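Local coordinates for protein epoxide hydrolase (Aspergillus niger, PDB 3G02) that probably hydrolyses epoxides to vicinal diols on an alpha/beta-hydrolase fold, here as an enantioselective variant obtained by directed evolution, at residues Y187-G192 / D207-V212; L364-D369 / L389-E394; F20-P25 / P77-L82; S71-R76 / I295-S300. The protein carries 9 engineered substitutions. All blocks are in the same frame, centred on the assembly; numbering follows the deposited sequence.

Contacts 1 and 2 belong to the central sheet and touch each other: Phe-392 and Val-393 of contact 2 pack on Ala-211 and Ile-188 of contact 1. Contact 1 joins two neighbouring strands and is buried; contact 2 sets a helix on the outermost strand 362-369 and is only partly buried. Contacts 3 and 4 are both buried, share helix 75-82 and also touch, and contact 4 lies on the opposite side of the chain's centre from contacts 1 and 2. Their chemistry follows their places: backbone bonds in contact 1, aromatic packing in contact 2, a carboxylate holding a loop amide in contact 3, and aromatic side chains against a mixed apolar and polar helix face in contact 4.

Contact 1: residues Y187-G192 / D207-V212; sequences YIIQGG and DACKAV
Tyr-187 turns its CG to lie between its own backbone N and carbonyl carbon (chi1 59°), which folds the ring down over the peptide joining Ala-208 to Cys-209. The CA of Cys-209 makes a CH-pi contact over the face, 4.0 Å from the centroid of the Tyr-187 ring, and Ala-208 O stands over the same face, likewise offset toward the rim. The CE2 flank of the ring rests on Ala-208, 3.5 Å from its CB, while Tyr-187 CE1 comes within 3.7 Å of Cys-209 CB. With SG anti to the backbone N (chi1 179°), the sulfur of Cys-209 lies 3.9 Å from Ile-189 CG1 and stands oblique to the Tyr-187 ring; Ile-189 CG1 lies in plane at the edge of that ring.

Three parallel-strand bonds join the backbones: Tyr-187 N to Ala-208 O (2.9 Å), Lys-210 N to Tyr-187 O (2.9 Å, nearly straight at 177°) and Ile-189 N to Ala-211 O (3.1 Å). From Tyr-187–Cys-209 to Ile-189–Val-212, one strand advances two residues and the other three, consistent with a bulge at Lys-210; the buried Ala-211 N finds no partner. Helix 194-205 completes this beta-alpha-beta crossover, and strand 187-191 leads into the probable nucleophile elbow at Asp-193. Asp-175 binds Tyr-187 OH, so the ring is held at its polar end as well as over its face, adding a side-chain grip where the strand pairing is irregular.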
loop_
_atom_site.group_PDB
_atom_site.type_symbol
_atom_site.label_atom_id
_atom_site.label_comp_id
_atom_site.label_asym_id
_atom_site.label_seq_id
_atom_site.Cartn_x
_atom_site.Cartn_y
_atom_site.Cartn_z
ATOM N N TYR A 187 37.438 -7.828 -1.781
ATOM C CA TYR A 187 36.643 -7.428 -0.623
ATOM C C TYR A 187 35.572 -8.470 -0.332
ATOM O O TYR A 187 35.267 -9.316 -1.176
ATOM C CB TYR A 187 36.011 -6.042 -0.823
ATOM C CG TYR A 187 35.089 -5.933 -2.020
ATOM C CD1 TYR A 187 33.755 -6.342 -1.942
ATOM C CD2 TYR A 187 35.546 -5.415 -3.227
ATOM C CE1 TYR A 187 32.906 -6.246 -3.041
ATOM C CE2 TYR A 187 34.703 -5.305 -4.329
ATOM C CZ TYR A 187 33.389 -5.725 -4.228
ATOM O OH TYR A 187 32.556 -5.625 -5.316
ATOM N N ILE A 188 35.008 -8.393 0.873
ATOM C CA ILE A 188 33.914 -9.258 1.289
ATOM C C ILE A 188 32.658 -8.406 1.459
ATOM O O ILE A 188 32.744 -7.234 1.833
ATOM C CB ILE A 188 34.253 -9.999 2.609
ATOM C CG1 ILE A 188 35.453 -10.930 2.392
ATOM C CG2 ILE A 188 33.051 -10.791 3.132
ATOM C CD1 ILE A 188 35.977 -11.571 3.657
ATOM N N ILE A 189 31.506 -9.001 1.156
ATOM C CA ILE A 189 30.212 -8.351 1.366
ATOM C C ILE A 189 29.452 -9.030 2.497
ATOM O O ILE A 189 29.357 -10.255 2.539
ATOM C CB ILE A 189 29.345 -8.378 0.079
ATOM C CG1 ILE A 189 30.000 -7.555 -1.037
ATOM C CG2 ILE A 189 27.913 -7.883 0.359
ATOM C CD1 ILE A 189 30.183 -6.070 -0.715
ATOM N N GLN A 190 28.926 -8.216 3.411
ATOM C CA GLN A 190 27.939 -8.654 4.385
ATOM C C GLN A 190 26.646 -7.960 3.975
ATOM O O GLN A 190 26.646 -6.759 3.722
ATOM C CB GLN A 190 28.341 -8.219 5.798
ATOM C CG GLN A 190 27.726 -9.050 6.930
ATOM C CD GLN A 190 26.219 -8.900 7.044
ATOM O OE1 GLN A 190 25.478 -9.886 7.006
ATOM N NE2 GLN A 190 25.761 -7.665 7.187
ATOM N N GLY A 191 25.563 -8.719 3.871
ATOM C CA GLY A 191 24.289 -8.144 3.450
ATOM C C GLY A 191 23.076 -8.723 4.141
ATOM O O GLY A 191 23.064 -9.887 4.546
ATOM N N GLY A 192 22.059 -7.878 4.285
ATOM C CA GLY A 192 20.733 -8.283 4.736
ATOM C C GLY A 192 19.703 -7.580 3.876
ATOM O O GLY A 192 20.027 -6.609 3.186
ATOM N N ASP A 207 34.362 -9.657 -9.942
ATOM C CA ASP A 207 35.595 -10.376 -9.616
ATOM C C ASP A 207 36.250 -9.934 -8.313
ATOM O O ASP A 207 36.847 -10.754 -7.612
ATOM C CB ASP A 207 36.603 -10.267 -10.761
ATOM C CG ASP A 207 36.222 -11.113 -11.959
ATOM O OD1 ASP A 207 36.916 -11.009 -12.992
ATOM O OD2 ASP A 207 35.239 -11.883 -11.878
ATOM N N ALA A 208 36.136 -8.646 -7.999
ATOM C CA ALA A 208 36.725 -8.085 -6.784
ATOM C C ALA A 208 36.018 -8.575 -5.519
ATOM O O ALA A 208 36.611 -8.593 -4.444
ATOM C CB ALA A 208 36.735 -6.571 -6.844
ATOM N N CYS A 209 34.751 -8.963 -5.647
ATOM C CA CYS A 209 34.031 -9.562 -4.526
ATOM C C CYS A 209 34.488 -11.004 -4.357
ATOM O O CYS A 209 34.285 -11.825 -5.248
ATOM C CB CYS A 209 32.521 -9.503 -4.757
ATOM S SG CYS A 209 31.564 -10.241 -3.415
ATOM N N LYS A 210 35.098 -11.311 -3.213
ATOM C CA LYS A 210 35.722 -12.624 -3.004
ATOM C C LYS A 210 34.893 -13.591 -2.156
ATOM O O LYS A 210 35.073 -14.808 -2.240
ATOM C CB LYS A 210 37.125 -12.468 -2.400
ATOM C CG LYS A 210 38.069 -11.562 -3.184
ATOM C CD LYS A 210 38.414 -12.129 -4.557
ATOM C CE LYS A 210 39.305 -11.172 -5.327
ATOM N NZ LYS A 210 39.632 -11.682 -6.690
ATOM N N ALA A 211 33.994 -13.043 -1.340
ATOM C CA ALA A 211 33.146 -13.838 -0.457
ATOM C C ALA A 211 31.917 -13.037 -0.047
ATOM O O ALA A 211 31.947 -11.803 -0.041
ATOM C CB ALA A 211 33.927 -14.291 0.783
ATOM N N VAL A 212 30.845 -13.752 0.285
ATOM C CA VAL A 212 29.579 -13.122 0.668
ATOM C C VAL A 212 29.010 -13.763 1.933
ATOM O O VAL A 212 28.847 -14.980 2.001
ATOM C CB VAL A 212 28.523 -13.206 -0.474
ATOM C CG1 VAL A 212 27.235 -12.493 -0.081
ATOM C CG2 VAL A 212 29.060 -12.595 -1.756
#

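Contact 2: residues L364-D369 / L389-E394; sequences LVFFRD and LTAFVE
The Phe-366 ring carries Phe-392 CB over the centre of one face, 3.9 Å above its plane. The Phe-392 ring in turn directs its edge toward that aromatic system: the centroids of Phe-366 and Phe-392 are 5.5 Å apart with planes at 68°, an offset edge-to-face pair. At the edge of the Phe-392 ring, near its plane, lies Phe-366 CB, 3.5 Å from Phe-392 CD1. Ala-391 approaches obliquely, its CB 3.8 Å from Phe-366 CE2. The same CE2 also stands over one face of the Arg-368 guanidinium, near its rim, 3.3 Å from the plane.

Both phenylalanines hold CG anti to the backbone N, and their side chains meet between strand and helix. Arg-368 is fixed within its own strand, NH1 donating to Phe-367 O at 3.2 Å from above the carbonyl plane, a bent bond that helps hold the guanidinium beside the ring. Val-365 CG2 adds a looser touch on Phe-392.

Strand and helix run nearly antiparallel, at 159°, with axes 9.5 Å apart. Helix 382-396 reaches on to strands 187-191 and 110-115 through Phe-392 and Val-393. This is the alpha/beta-hydrolase pattern of a C-terminal helix packing on one face of the largely parallel sheet, with the predicted active-site His-375 in the chain between the last strand and that helix.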
loop_
_atom_site.group_PDB
_atom_site.type_symbol
_atom_site.label_atom_id
_atom_site.label_comp_id
_atom_site.label_asym_id
_atom_site.label_seq_id
_atom_site.Cartn_x
_atom_site.Cartn_y
_atom_site.Cartn_z
ATOM N N LEU A 364 27.852 -22.763 0.261
ATOM C CA LEU A 364 27.614 -22.464 1.671
ATOM C C LEU A 364 28.592 -23.217 2.565
ATOM O O LEU A 364 28.389 -24.394 2.873
ATOM C CB LEU A 364 26.160 -22.774 2.054
ATOM C CG LEU A 364 25.699 -22.379 3.462
ATOM C CD1 LEU A 364 25.593 -20.863 3.604
ATOM C CD2 LEU A 364 24.376 -23.044 3.795
ATOM N N VAL A 365 29.648 -22.520 2.971
ATOM C CA VAL A 365 30.726 -23.112 3.769
ATOM C C VAL A 365 30.618 -22.717 5.240
ATOM O O VAL A 365 31.378 -23.199 6.084
ATOM C CB VAL A 365 32.123 -22.704 3.227
ATOM C CG1 VAL A 365 32.348 -23.276 1.828
ATOM C CG2 VAL A 365 32.293 -21.186 3.224
ATOM N N PHE A 366 29.665 -21.839 5.540
ATOM C CA PHE A 366 29.527 -21.262 6.871
ATOM C C PHE A 366 28.052 -21.010 7.151
ATOM O O PHE A 366 27.374 -20.332 6.379
ATOM C CB PHE A 366 30.335 -19.962 6.941
ATOM C CG PHE A 366 30.265 -19.250 8.266
ATOM C CD1 PHE A 366 29.225 -18.362 8.546
ATOM C CD2 PHE A 366 31.265 -19.428 9.216
ATOM C CE1 PHE A 366 29.171 -17.689 9.758
ATOM C CE2 PHE A 366 31.218 -18.757 10.435
ATOM C CZ PHE A 366 30.171 -17.886 10.705
ATOM N N PHE A 367 27.561 -21.574 8.249
ATOM C CA PHE A 367 26.180 -21.375 8.671
ATOM C C PHE A 367 26.117 -21.270 10.184
ATOM O O PHE A 367 26.732 -22.066 10.896
ATOM C CB PHE A 367 25.287 -22.520 8.181
ATOM C CG PHE A 367 23.820 -22.313 8.458
ATOM C CD1 PHE A 367 23.010 -21.658 7.535
ATOM C CD2 PHE A 367 23.248 -22.775 9.640
ATOM C CE1 PHE A 367 21.652 -21.463 7.787
ATOM C CE2 PHE A 367 21.892 -22.586 9.900
ATOM C CZ PHE A 367 21.094 -21.930 8.971
ATOM N N ARG A 368 25.380 -20.276 10.668
ATOM C CA ARG A 368 25.144 -20.119 12.099
ATOM C C ARG A 368 23.669 -19.857 12.362
ATOM O O ARG A 368 23.073 -18.966 11.748
ATOM C CB ARG A 368 25.976 -18.969 12.681
ATOM C CG ARG A 368 27.488 -19.145 12.598
ATOM C CD ARG A 368 28.046 -20.005 13.726
ATOM N NE ARG A 368 29.510 -20.061 13.701
ATOM C CZ ARG A 368 30.226 -20.919 12.972
ATOM N NH1 ARG A 368 29.627 -21.810 12.190
ATOM N NH2 ARG A 368 31.551 -20.884 13.026
ATOM N N ASP A 369 23.101 -20.660 13.261
ATOM C CA ASP A 369 21.748 -20.483 13.784
ATOM C C ASP A 369 21.788 -19.608 15.029
ATOM O O ASP A 369 22.812 -19.551 15.719
ATOM C CB ASP A 369 21.148 -21.840 14.170
ATOM C CG ASP A 369 20.433 -22.524 13.021
ATOM O OD1 ASP A 369 19.674 -21.850 12.290
ATOM O OD2 ASP A 369 20.612 -23.748 12.862
ATOM N N LEU A 389 30.211 -12.700 11.451
ATOM C CA LEU A 389 30.971 -12.108 10.347
ATOM C C LEU A 389 32.464 -12.319 10.544
ATOM O O LEU A 389 33.158 -12.735 9.616
ATOM C CB LEU A 389 30.663 -10.615 10.178
ATOM C CG LEU A 389 31.476 -9.853 9.117
ATOM C CD1 LEU A 389 31.225 -10.393 7.701
ATOM C CD2 LEU A 389 31.198 -8.354 9.186
ATOM N N THR A 390 32.942 -12.036 11.754
ATOM C CA THR A 390 34.359 -12.192 12.090
ATOM C C THR A 390 34.813 -13.637 11.884
ATOM O O THR A 390 35.849 -13.880 11.261
ATOM C CB THR A 390 34.642 -11.745 13.534
ATOM O OG1 THR A 390 34.274 -10.371 13.687
ATOM C CG2 THR A 390 36.120 -11.898 13.861
ATOM N N ALA A 391 34.027 -14.586 12.389
ATOM C CA ALA A 391 34.324 -16.011 12.217
ATOM C C ALA A 391 34.340 -16.412 10.743
ATOM O O ALA A 391 35.194 -17.196 10.314
ATOM C CB ALA A 391 33.337 -16.861 12.999
ATOM N N PHE A 392 33.406 -15.862 9.968
ATOM C CA PHE A 392 33.317 -16.147 8.535
ATOM C C PHE A 392 34.567 -15.673 7.793
ATOM O O PHE A 392 35.133 -16.421 6.991
ATOM C CB PHE A 392 32.052 -15.509 7.943
ATOM C CG PHE A 392 31.945 -15.632 6.443
ATOM C CD1 PHE A 392 31.653 -16.856 5.846
ATOM C CD2 PHE A 392 32.128 -14.517 5.629
ATOM C CE1 PHE A 392 31.552 -16.968 4.460
ATOM C CE2 PHE A 392 32.031 -14.619 4.246
ATOM C CZ PHE A 392 31.740 -15.846 3.661
ATOM N N VAL A 393 34.997 -14.443 8.071
ATOM C CA VAL A 393 36.186 -13.868 7.437
ATOM C C VAL A 393 37.429 -14.684 7.797
ATOM O O VAL A 393 38.234 -15.014 6.925
ATOM C CB VAL A 393 36.391 -12.377 7.816
ATOM C CG1 VAL A 393 37.664 -11.831 7.182
ATOM C CG2 VAL A 393 35.188 -11.534 7.391
ATOM N N GLU A 394 37.565 -15.019 9.079
ATOM C CA GLU A 394 38.688 -15.833 9.554
ATOM C C GLU A 394 38.762 -17.179 8.836
ATOM O O GLU A 394 39.854 -17.662 8.524
ATOM C CB GLU A 394 38.608 -16.037 11.070
ATOM C CG GLU A 394 38.968 -14.796 11.877
ATOM C CD GLU A 394 38.730 -14.959 13.371
ATOM O OE1 GLU A 394 38.197 -16.010 13.794
ATOM O OE2 GLU A 394 39.074 -14.025 14.128
#

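Contact 3: residues F20-P25 / P77-L82; sequences FTVSIP and PFEARL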
loop_
_atom_site.group_PDB
_atom_site.type_symbol
_atom_site.label_atom_id
_atom_site.label_comp_id
_atom_site.label_asym_id
_atom_site.label_seq_id
_atom_site.Cartn_x
_atom_site.Cartn_y
_atom_site.Cartn_z
ATOM N N PHE A 20 32.097 13.981 5.764
ATOM C CA PHE A 20 30.711 14.398 5.766
ATOM C C PHE A 20 30.228 14.564 7.200
ATOM O O PHE A 20 30.546 13.749 8.068
ATOM C CB PHE A 20 29.861 13.359 5.024
ATOM C CG PHE A 20 28.402 13.704 4.946
ATOM C CD1 PHE A 20 27.933 14.584 3.975
ATOM C CD2 PHE A 20 27.492 13.146 5.837
ATOM C CE1 PHE A 20 26.582 14.905 3.898
ATOM C CE2 PHE A 20 26.140 13.465 5.768
ATOM C CZ PHE A 20 25.685 14.340 4.800
ATOM N N THR A 21 29.473 15.631 7.433
ATOM C CA THR A 21 28.881 15.911 8.731
ATOM C C THR A 21 27.388 16.139 8.542
ATOM O O THR A 21 26.975 16.950 7.707
ATOM C CB THR A 21 29.528 17.157 9.397
ATOM O OG1 THR A 21 30.948 16.985 9.459
ATOM C CG2 THR A 21 28.989 17.376 10.808
ATOM N N VAL A 22 26.582 15.408 9.304
ATOM C CA VAL A 22 25.138 15.627 9.309
ATOM C C VAL A 22 24.843 16.922 10.064
ATOM O O VAL A 22 25.219 17.074 11.226
ATOM C CB VAL A 22 24.370 14.440 9.938
ATOM C CG1 VAL A 22 22.860 14.685 9.868
ATOM C CG2 VAL A 22 24.737 13.126 9.243
ATOM N N SER A 23 24.184 17.855 9.381
ATOM C CA SER A 23 23.864 19.156 9.947
ATOM C C SER A 23 22.545 19.648 9.375
ATOM O O SER A 23 22.513 20.497 8.480
ATOM C CB SER A 23 24.992 20.158 9.666
ATOM O OG SER A 23 24.755 21.384 10.333
ATOM N N ILE A 24 21.453 19.086 9.892
ATOM C CA ILE A 24 20.111 19.444 9.447
ATOM C C ILE A 24 19.777 20.850 9.946
ATOM O O ILE A 24 19.839 21.108 11.150
ATOM C CB ILE A 24 19.046 18.422 9.945
ATOM C CG1 ILE A 24 19.391 16.985 9.505
ATOM C CG2 ILE A 24 17.638 18.829 9.494
ATOM C CD1 ILE A 24 19.461 16.757 7.994
ATOM N N PRO A 25 19.442 21.770 9.020
ATOM C CA PRO A 25 19.087 23.130 9.417
ATOM C C PRO A 25 17.919 23.168 10.401
ATOM O O PRO A 25 16.992 22.357 10.295
ATOM C CB PRO A 25 18.686 23.787 8.092
ATOM C CG PRO A 25 19.407 23.007 7.049
ATOM C CD PRO A 25 19.397 21.598 7.556
ATOM N N PRO A 77 20.829 15.167 19.634
ATOM C CA PRO A 77 21.625 14.061 20.187
ATOM C C PRO A 77 21.822 12.886 19.221
ATOM O O PRO A 77 22.907 12.298 19.175
ATOM C CB PRO A 77 20.809 13.619 21.406
ATOM C CG PRO A 77 20.047 14.835 21.802
ATOM C CD PRO A 77 19.661 15.458 20.486
ATOM N N PHE A 78 20.784 12.549 18.459
ATOM C CA PHE A 78 20.899 11.511 17.441
ATOM C C PHE A 78 21.877 11.922 16.343
ATOM O O PHE A 78 22.725 11.129 15.932
ATOM C CB PHE A 78 19.524 11.183 16.855
ATOM C CG PHE A 78 19.554 10.187 15.725
ATOM C CD1 PHE A 78 20.076 8.907 15.902
ATOM C CD2 PHE A 78 19.034 10.529 14.483
ATOM C CE1 PHE A 78 20.090 7.989 14.849
ATOM C CE2 PHE A 78 19.042 9.621 13.427
ATOM C CZ PHE A 78 19.570 8.350 13.611
ATOM N N GLU A 79 21.757 13.167 15.885
ATOM C CA GLU A 79 22.672 13.720 14.892
ATOM C C GLU A 79 24.119 13.660 15.387
ATOM O O GLU A 79 25.023 13.308 14.629
ATOM C CB GLU A 79 22.280 15.156 14.566
ATOM C CG GLU A 79 23.061 15.796 13.445
ATOM C CD GLU A 79 22.557 17.187 13.143
ATOM O OE1 GLU A 79 22.775 18.092 13.980
ATOM O OE2 GLU A 79 21.927 17.373 12.083
ATOM N N ALA A 80 24.328 13.983 16.663
ATOM C CA ALA A 80 25.660 13.893 17.261
ATOM C C ALA A 80 26.192 12.461 17.238
ATOM O O ALA A 80 27.382 12.238 16.985
ATOM C CB ALA A 80 25.650 14.441 18.677
ATOM N N ARG A 81 25.308 11.496 17.486
ATOM C CA ARG A 81 25.671 10.083 17.393
ATOM C C ARG A 81 26.045 9.701 15.958
ATOM O O ARG A 81 27.022 8.986 15.738
ATOM C CB ARG A 81 24.542 9.189 17.915
ATOM C CG ARG A 81 24.907 7.713 17.998
ATOM C CD ARG A 81 23.929 6.940 18.872
ATOM N NE ARG A 81 22.642 6.710 18.216
ATOM C CZ ARG A 81 22.383 5.702 17.383
ATOM N NH1 ARG A 81 23.325 4.817 17.078
ATOM N NH2 ARG A 81 21.176 5.580 16.848
ATOM N N LEU A 82 25.276 10.184 14.986
ATOM C CA LEU A 82 25.613 9.973 13.575
ATOM C C LEU A 82 27.035 10.451 13.280
ATOM O O LEU A 82 27.825 9.747 12.644
ATOM C CB LEU A 82 24.611 10.684 12.659
ATOM C CG LEU A 82 23.154 10.204 12.677
ATOM C CD1 LEU A 82 22.349 10.929 11.615
ATOM C CD2 LEU A 82 23.086 8.713 12.454
#
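Glu-79 reaches from its helix to the loop backbone and accepts the amide of Ile-24: N to OE2 is 2.8 Å, with a nearly straight N-H angle of 169°. The donor comes on the syn side of the carboxylate, slightly out of its plane. The side chain gets there fully extended as far as CD, CG anti to the backbone N (chi1 -174°), and on its way passes Val-22, whose O lies 3.3 Å from Glu-79 CG. Val-22 O and Glu-79 OE2, both acceptors, stay 3.4 Å apart without bonding. On the apolar side Val-22 CG1 lies 3.8 Å from Glu-79 CG, and Val-22 CG2 meets Leu-82 CD1 at 4.0 Å. Ile-24 CG1 lies beside the bonded oxygen.

Further partners outside the two segments hold the buried carboxylate. Trp-75 NE1 also bonds to OE2, so two N-H groups grip that oxygen, and Arg-76 forms a salt bridge to OE1. Together these donors would favour the ionised form. Arg-76 also reaches Ile-24 O, so both polar backbone groups of Ile-24 are tied to helix 75-82, while Asn-83, just past the helix, holds Val-22 N.

Loop and helix both belong to the epoxide hydrolase N-terminal family region, joined here through a buried carboxylate. The loop runs along helix 75-82 and delivers Pro-25 to the N-cap of helix 26-38; Val-22 also packs on Gln-87 of strand 87-92, and Ile-24 on Leu-304 of helix 292-304.

Contact 4: residues S71-R76 / I295-S300; sequences SEFDWR and ILEMVS
The turn leading into helix 75-82 lays two aromatic side chains, Phe-73 and Trp-75, against one side of helix 292-304. Phe-73 extends with CG anti to its N (chi1 -176°), and its ring lies against the turn from Leu-296 to Ser-300. Its CD1 lies 3.8 Å from Leu-296 CB, with the two side chains running antiparallel alongside one another. Glu-297 CG comes in plane at the ring edge, 3.9 Å from Phe-73 CE1. Further round the rim, Phe-73 CE2 approaches Ser-300 OG obliquely at 3.5 Å.

That hydroxyl is well occupied: it donates to Leu-296 O at 2.7 Å, and Trp-69 of helix 59-71 also bonds to it. Ser-300 N reaches the same carbonyl oxygen from the opposite face of its plane, so Leu-296 O is held twice.

Asp-74, between the two aromatics, is the N-cap of helix 75-82. Arg-76 N bonds to Asp-74 OD1 at 3.1 Å, from above the carboxylate plane, a capping bond at the start of the helix. Trp-75 then brings the benzo part of the indole alongside, its CZ3 3.9 Å from Ser-300 CB, with Glu-297 O near the ring plane at its edge.

Glu-297 OE2 lies close to Glu-293 OE2, which may raise the proton affinity of one of them, while a long, weak ion pair links OE1 to Arg-81.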
loop_
_atom_site.group_PDB
_atom_site.type_symbol
_atom_site.label_atom_id
_atom_site.label_comp_id
_atom_site.label_asym_id
_atom_site.label_seq_id
_atom_site.Cartn_x
_atom_site.Cartn_y
_atom_site.Cartn_z
ATOM N N SER A 71 6.750 16.383 21.745
ATOM C CA SER A 71 7.070 16.877 23.091
ATOM C C SER A 71 8.334 16.290 23.732
ATOM O O SER A 71 8.850 16.845 24.709
ATOM C CB SER A 71 5.873 16.657 24.025
ATOM O OG SER A 71 4.715 17.306 23.535
ATOM N N GLU A 72 8.826 15.177 23.196
ATOM C CA GLU A 72 10.009 14.510 23.750
ATOM C C GLU A 72 11.203 14.423 22.795
ATOM O O GLU A 72 12.351 14.559 23.221
ATOM C CB GLU A 72 9.640 13.116 24.280
ATOM C CG GLU A 72 8.697 13.135 25.488
ATOM C CD GLU A 72 8.192 11.756 25.896
ATOM O OE1 GLU A 72 7.179 11.696 26.625
ATOM O OE2 GLU A 72 8.795 10.732 25.499
ATOM N N PHE A 73 10.931 14.207 21.511
ATOM C CA PHE A 73 11.991 13.932 20.542
ATOM C C PHE A 73 12.913 15.116 20.253
ATOM O O PHE A 73 12.453 16.229 20.000
ATOM C CB PHE A 73 11.400 13.392 19.233
ATOM C CG PHE A 73 12.439 12.996 18.218
ATOM C CD1 PHE A 73 13.152 11.808 18.359
ATOM C CD2 PHE A 73 12.710 13.812 17.128
ATOM C CE1 PHE A 73 14.119 11.437 17.423
ATOM C CE2 PHE A 73 13.675 13.451 16.186
ATOM C CZ PHE A 73 14.381 12.259 16.337
ATOM N N ASP A 74 14.217 14.850 20.278
ATOM C CA ASP A 74 15.221 15.837 19.900
ATOM C C ASP A 74 16.183 15.209 18.891
ATOM O O ASP A 74 16.864 14.224 19.184
ATOM C CB ASP A 74 15.966 16.353 21.141
ATOM C CG ASP A 74 16.943 17.495 20.831
ATOM O OD1 ASP A 74 17.016 17.976 19.675
ATOM O OD2 ASP A 74 17.650 17.911 21.776
ATOM N N TRP A 75 16.224 15.792 17.698
ATOM C CA TRP A 75 17.095 15.322 16.627
ATOM C C TRP A 75 18.588 15.448 16.958
ATOM O O TRP A 75 19.388 14.598 16.562
ATOM C CB TRP A 75 16.777 16.083 15.335
ATOM C CG TRP A 75 17.708 15.778 14.207
ATOM C CD1 TRP A 75 18.743 16.553 13.768
ATOM C CD2 TRP A 75 17.706 14.605 13.381
ATOM N NE1 TRP A 75 19.381 15.943 12.719
ATOM C CE2 TRP A 75 18.765 14.746 12.456
ATOM C CE3 TRP A 75 16.907 13.453 13.326
ATOM C CZ2 TRP A 75 19.048 13.776 11.487
ATOM C CZ3 TRP A 75 17.188 12.492 12.364
ATOM C CH2 TRP A 75 18.254 12.658 11.459
ATOM N N ARG A 76 18.956 16.507 17.677
ATOM C CA ARG A 76 20.376 16.850 17.853
ATOM C C ARG A 76 21.267 15.780 18.509
ATOM O O ARG A 76 22.356 15.515 17.998
ATOM C CB ARG A 76 20.545 18.214 18.542
ATOM C CG ARG A 76 20.013 19.402 17.748
ATOM C CD ARG A 76 20.744 19.601 16.423
ATOM N NE ARG A 76 20.196 20.738 15.689
ATOM C CZ ARG A 76 20.197 20.859 14.363
ATOM N NH1 ARG A 76 20.705 19.903 13.597
ATOM N NH2 ARG A 76 19.668 21.937 13.799
ATOM N N ILE A 295 12.672 4.194 16.722
ATOM C CA ILE A 295 11.734 4.322 15.609
ATOM C C ILE A 295 11.615 5.779 15.149
ATOM O O ILE A 295 11.668 6.056 13.949
ATOM C CB ILE A 295 10.348 3.706 15.938
ATOM C CG1 ILE A 295 10.504 2.208 16.249
ATOM C CG2 ILE A 295 9.359 3.938 14.789
ATOM C CD1 ILE A 295 9.203 1.475 16.562
ATOM N N LEU A 296 11.494 6.709 16.096
ATOM C CA LEU A 296 11.425 8.129 15.745
ATOM C C LEU A 296 12.702 8.627 15.060
ATOM O O LEU A 296 12.625 9.415 14.122
ATOM C CB LEU A 296 11.080 8.998 16.961
ATOM C CG LEU A 296 9.667 8.819 17.532
ATOM C CD1 LEU A 296 9.460 9.731 18.739
ATOM C CD2 LEU A 296 8.589 9.085 16.480
ATOM N N GLU A 297 13.861 8.150 15.513
ATOM C CA GLU A 297 15.135 8.485 14.882
ATOM C C GLU A 297 15.177 8.027 13.424
ATOM O O GLU A 297 15.526 8.800 12.530
ATOM C CB GLU A 297 16.308 7.851 15.644
ATOM C CG GLU A 297 16.632 8.523 16.972
ATOM C CD GLU A 297 17.639 7.747 17.811
ATOM O OE1 GLU A 297 18.014 6.614 17.443
ATOM O OE2 GLU A 297 18.065 8.292 18.850
ATOM N N MET A 298 14.823 6.765 13.190
ATOM C CA MET A 298 14.895 6.187 11.844
ATOM C C MET A 298 13.911 6.840 10.887
ATOM O O MET A 298 14.244 7.123 9.736
ATOM C CB MET A 298 14.670 4.673 11.872
ATOM C CG MET A 298 15.689 3.888 12.694
ATOM S SD MET A 298 17.416 4.303 12.349
ATOM C CE MET A 298 18.241 2.845 13.012
ATOM N N VAL A 299 12.694 7.072 11.368
ATOM C CA VAL A 299 11.667 7.717 10.556
ATOM C C VAL A 299 12.028 9.180 10.266
ATOM O O VAL A 299 11.886 9.641 9.133
ATOM C CB VAL A 299 10.258 7.576 11.189
ATOM C CG1 VAL A 299 9.229 8.405 10.441
ATOM C CG2 VAL A 299 9.824 6.107 11.202
ATOM N N SER A 300 12.514 9.895 11.281
ATOM C CA SER A 300 12.951 11.282 11.090
ATOM C C SER A 300 14.093 11.366 10.084
ATOM O O SER A 300 14.106 12.253 9.236
ATOM C CB SER A 300 13.374 11.916 12.417
ATOM O OG SER A 300 12.278 11.975 13.313
#